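Local coordinates for protein free methionine-R-sulfoxide reductase (Saccharomyces cerevisiae, PDB 1F5M) that catalyses the thioredoxin-dependent reduction of free L-methionine (R)-S-oxide to methionine and takes part in protecting yeast against oxidative stress, at residues B[6-9]-B[10-13]; B[30-33]-B[34-38]. One frame throughout, in Å; residues are numbered along the deposited sequence.

Contact 1 of 2, residues B[6-9]-B[10-13]; sequences GFHH and ADHV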
loop_
_atom_site.group_PDB
_atom_site.type_symbol
_atom_site.label_atom_id
_atom_site.label_comp_id
_atom_site.label_asym_id
_atom_site.label_seq_id
_atom_site.Cartn_x
_atom_site.Cartn_y
_atom_site.Cartn_z
ATOM N N GLY B 6 -13.974 -12.809 -17.186
ATOM C CA GLY B 6 -14.020 -13.764 -16.085
ATOM C C GLY B 6 -12.802 -13.548 -15.161
ATOM O O GLY B 6 -12.590 -14.295 -14.197
ATOM N N PHE B 7 -11.975 -12.546 -15.447
ATOM C CA PHE B 7 -10.840 -12.297 -14.565
ATOM C C PHE B 7 -11.101 -10.983 -13.828
ATOM O O PHE B 7 -12.004 -10.228 -14.201
ATOM C CB PHE B 7 -9.534 -12.179 -15.333
ATOM C CG PHE B 7 -8.984 -13.498 -15.837
ATOM C CD1 PHE B 7 -8.977 -13.796 -17.204
ATOM C CD2 PHE B 7 -8.409 -14.407 -14.964
ATOM C CE1 PHE B 7 -8.388 -14.996 -17.708
ATOM C CE2 PHE B 7 -7.819 -15.611 -15.446
ATOM C CZ PHE B 7 -7.809 -15.898 -16.823
ATOM N N HIS B 8 -10.351 -10.728 -12.760
ATOM C CA HIS B 8 -10.458 -9.472 -12.000
ATOM C C HIS B 8 -9.027 -9.091 -11.716
ATOM O O HIS B 8 -8.119 -9.962 -11.817
ATOM C CB HIS B 8 -11.195 -9.657 -10.668
ATOM C CG HIS B 8 -12.670 -9.863 -10.817
ATOM N ND1 HIS B 8 -13.231 -11.110 -10.978
ATOM C CD2 HIS B 8 -13.697 -8.977 -10.851
ATOM C CE1 HIS B 8 -14.542 -10.985 -11.098
ATOM N NE2 HIS B 8 -14.849 -9.704 -11.024
ATOM N N HIS B 9 -8.816 -7.818 -11.379
ATOM C CA HIS B 9 -7.472 -7.324 -11.081
ATOM C C HIS B 9 -6.771 -8.172 -10.035
ATOM O O HIS B 9 -5.580 -8.482 -10.156
ATOM C CB HIS B 9 -7.514 -5.855 -10.599
ATOM C CG HIS B 9 -7.673 -4.867 -11.704
ATOM N ND1 HIS B 9 -8.850 -4.713 -12.400
ATOM C CD2 HIS B 9 -6.789 -4.022 -12.276
ATOM C CE1 HIS B 9 -8.685 -3.819 -13.353
ATOM N NE2 HIS B 9 -7.443 -3.381 -13.299
ATOM N N ALA B 10 -7.521 -8.575 -9.019
ATOM C CA ALA B 10 -6.962 -9.369 -7.932
ATOM C C ALA B 10 -6.307 -10.697 -8.371
ATOM O O ALA B 10 -5.429 -11.230 -7.675
ATOM C CB ALA B 10 -8.051 -9.627 -6.899
ATOM N N ASP B 11 -6.695 -11.199 -9.545
ATOM C CA ASP B 11 -6.182 -12.463 -10.048
ATOM C C ASP B 11 -4.706 -12.495 -10.377
ATOM O O ASP B 11 -4.124 -13.551 -10.547
ATOM C CB ASP B 11 -7.009 -12.935 -11.249
ATOM C CG ASP B 11 -8.421 -13.365 -10.851
ATOM O OD1 ASP B 11 -8.593 -14.085 -9.834
ATOM O OD2 ASP B 11 -9.364 -12.996 -11.557
ATOM N N HIS B 12 -4.079 -11.339 -10.471
ATOM C CA HIS B 12 -2.654 -11.331 -10.720
ATOM C C HIS B 12 -1.918 -11.919 -9.540
ATOM O O HIS B 12 -0.735 -12.285 -9.620
ATOM C CB HIS B 12 -2.177 -9.903 -10.916
ATOM C CG HIS B 12 -2.544 -9.345 -12.244
ATOM N ND1 HIS B 12 -1.857 -9.658 -13.398
ATOM C CD2 HIS B 12 -3.551 -8.521 -12.611
ATOM C CE1 HIS B 12 -2.419 -9.041 -14.416
ATOM N NE2 HIS B 12 -3.449 -8.346 -13.965
ATOM N N VAL B 13 -2.623 -12.012 -8.426
ATOM C CA VAL B 13 -2.026 -12.488 -7.199
ATOM C C VAL B 13 -2.669 -13.818 -6.777
ATOM O O VAL B 13 -2.437 -14.327 -5.679
ATOM C CB VAL B 13 -2.181 -11.318 -6.157
ATOM C CG1 VAL B 13 -2.592 -11.812 -4.834
ATOM C CG2 VAL B 13 -0.904 -10.483 -6.132
HETATM O O HOH W 1 -11.945 -13.667 -10.512
#
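The F7 ring offers its edge to D11: OD2 lies in the ring plane, 3.8 Å from CD2, with the carboxylate turned 76° from the ring. At the edge of the H8 ring, in plane, a water hydrogen-bonds ND1 at 2.9 Å and donates to D11 OD2. H12 also comes in edge-first, its CD2 3.2 Å from H9 O, while its ND1 is taken by S31 of helix 21-36. All this surrounds the start of a short 3-10 turn. D11 N bonds back to H8 O at 3.0 Å, and H12 N reaches H9 O at 3.2 Å along a nearly straight line. The D11 carboxylate answers in the other direction: OD2 accepts H8 N at 2.8 Å on its anti side, 28° out of the carboxylate plane, and this pair of bonds ties H8 and D11 together across the turn. With chi1 at -69°, D11 CG lies beside its own backbone N, so the carboxylate folds back over the turn's opening. OD1, the other oxygen, takes N14 ND2, which limits rotation of the group. H9 NE2 bonds to Q92 OE1 of the second subunit.

Contact 2 of 2, residues B[30-33]-B[34-38]; sequences LSYE and GLSDG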
loop_
_atom_site.group_PDB
_atom_site.type_symbol
_atom_site.label_atom_id
_atom_site.label_comp_id
_atom_site.label_asym_id
_atom_site.label_seq_id
_atom_site.Cartn_x
_atom_site.Cartn_y
_atom_site.Cartn_z
ATOM N N LEU B 30 5.598 -9.889 -15.772
ATOM C CA LEU B 30 4.568 -9.779 -16.823
ATOM C C LEU B 30 3.312 -9.087 -16.274
ATOM O O LEU B 30 2.713 -8.276 -16.963
ATOM C CB LEU B 30 4.190 -11.153 -17.370
ATOM C CG LEU B 30 5.330 -11.833 -18.139
ATOM C CD1 LEU B 30 4.894 -13.213 -18.614
ATOM C CD2 LEU B 30 5.721 -10.940 -19.324
ATOM N N SER B 31 2.908 -9.411 -15.047
ATOM C CA SER B 31 1.737 -8.748 -14.461
ATOM C C SER B 31 2.039 -7.251 -14.248
ATOM O O SER B 31 1.207 -6.404 -14.498
ATOM C CB SER B 31 1.362 -9.373 -13.113
ATOM O OG SER B 31 0.777 -10.670 -13.236
ATOM N N TYR B 32 3.223 -6.914 -13.755
ATOM C CA TYR B 32 3.523 -5.515 -13.527
ATOM C C TYR B 32 3.433 -4.740 -14.840
ATOM O O TYR B 32 2.911 -3.631 -14.888
ATOM C CB TYR B 32 4.915 -5.334 -12.918
ATOM C CG TYR B 32 5.277 -3.881 -12.825
ATOM C CD1 TYR B 32 4.832 -3.122 -11.763
ATOM C CD2 TYR B 32 5.924 -3.235 -13.885
ATOM C CE1 TYR B 32 4.995 -1.774 -11.733
ATOM C CE2 TYR B 32 6.092 -1.855 -13.876
ATOM C CZ TYR B 32 5.609 -1.137 -12.781
ATOM O OH TYR B 32 5.683 0.214 -12.746
ATOM N N GLU B 33 3.959 -5.326 -15.907
ATOM C CA GLU B 33 3.939 -4.700 -17.224
ATOM C C GLU B 33 2.488 -4.480 -17.693
ATOM O O GLU B 33 2.116 -3.404 -18.141
ATOM C CB GLU B 33 4.697 -5.616 -18.189
ATOM C CG GLU B 33 4.706 -5.217 -19.668
ATOM C CD GLU B 33 5.533 -6.215 -20.498
ATOM O OE1 GLU B 33 6.729 -6.434 -20.130
ATOM O OE2 GLU B 33 4.986 -6.771 -21.488
ATOM N N GLY B 34 1.663 -5.498 -17.585
ATOM C CA GLY B 34 0.295 -5.327 -18.005
ATOM C C GLY B 34 -0.495 -4.364 -17.117
ATOM O O GLY B 34 -1.356 -3.647 -17.620
ATOM N N LEU B 35 -0.218 -4.356 -15.808
ATOM C CA LEU B 35 -0.925 -3.481 -14.876
ATOM C C LEU B 35 -0.500 -2.035 -14.971
ATOM O O LEU B 35 -1.304 -1.130 -14.676
ATOM C CB LEU B 35 -0.725 -3.969 -13.436
ATOM C CG LEU B 35 -1.455 -5.277 -13.117
ATOM C CD1 LEU B 35 -0.923 -5.885 -11.843
ATOM C CD2 LEU B 35 -2.960 -4.996 -13.013
ATOM N N SER B 36 0.741 -1.804 -15.397
ATOM C CA SER B 36 1.293 -0.437 -15.492
ATOM C C SER B 36 1.258 0.193 -16.880
ATOM O O SER B 36 1.584 1.385 -17.055
ATOM C CB SER B 36 2.742 -0.433 -14.989
ATOM O OG SER B 36 3.586 -1.171 -15.875
ATOM N N ASP B 37 0.853 -0.588 -17.871
ATOM C CA ASP B 37 0.820 -0.067 -19.230
ATOM C C ASP B 37 -0.035 1.169 -19.387
ATOM O O ASP B 37 0.401 2.155 -19.997
ATOM C CB ASP B 37 0.314 -1.106 -20.222
ATOM C CG ASP B 37 0.208 -0.525 -21.641
ATOM O OD1 ASP B 37 1.235 -0.000 -22.142
ATOM O OD2 ASP B 37 -0.900 -0.567 -22.236
ATOM N N GLY B 38 -1.238 1.115 -18.828
ATOM C CA GLY B 38 -2.173 2.215 -18.948
ATOM C C GLY B 38 -1.941 3.587 -18.326
ATOM O O GLY B 38 -2.704 4.504 -18.638
#
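Helix 21-36, which packs against helices 42-59 and 160-176 of this GAF-domain protein, makes its last turns here. The main-chain i to i+4 pattern runs through G34 N to L30 O (3.0 Å), L35 N to S31 O (2.8 Å) and S36 N to Y32 O; the next bond, D37 N to E33 O, is weak. Y32 O is where backbone and side chain converge. It accepts S36 N at 2.9 Å and S36 OG at 2.7 Å, the two donors arriving from opposite faces of its carbonyl plane. S36 can do this because its OG lies between the backbone N and the carbonyl carbon (chi1 68°), turned back along the helix. The second of these bonds gives the buried S36 hydroxyl an acceptor within its own helix, and Y32 O is gripped twice. Over the same residue, Y32 swings its ring across S36: CG is anti to the backbone N (chi1 174°), and the phenol extends far enough for its OH to bond S176 OG at the end of helix 160-176. On the side facing the second subunit and the N-terminal segment, L35 lies alongside the preceding turn, CG 3.2 Å from S31 O. S36 CB sits over one face of the Y32 ring in a CH-pi contact, 4.0 Å from the centroid and 26° off the normal, while S36 OG leans toward CE2 at 3.3 Å.

Overall arrangement
From the N terminus, contact 1 closes a tight 3-10 turn in the loop leading to helix 21-36; contact 2 follows later, over that helix's last turns. The two lie in series, neither nested nor crossed, with centres about 13 Å apart. They meet directly: H12 ND1 lies 2.8 Å from S31 OG, a probable hydrogen bond, and the H9 and H12 rings pack on L35 CD2. The N-terminal segment is thereby held against the helix that follows it. H12 and V13 also touch helix 42-59, while Y32 carries the connection on to helix 160-176. Both contacts reach the second subunit, whose Q92 bonds H9 and also L35 O.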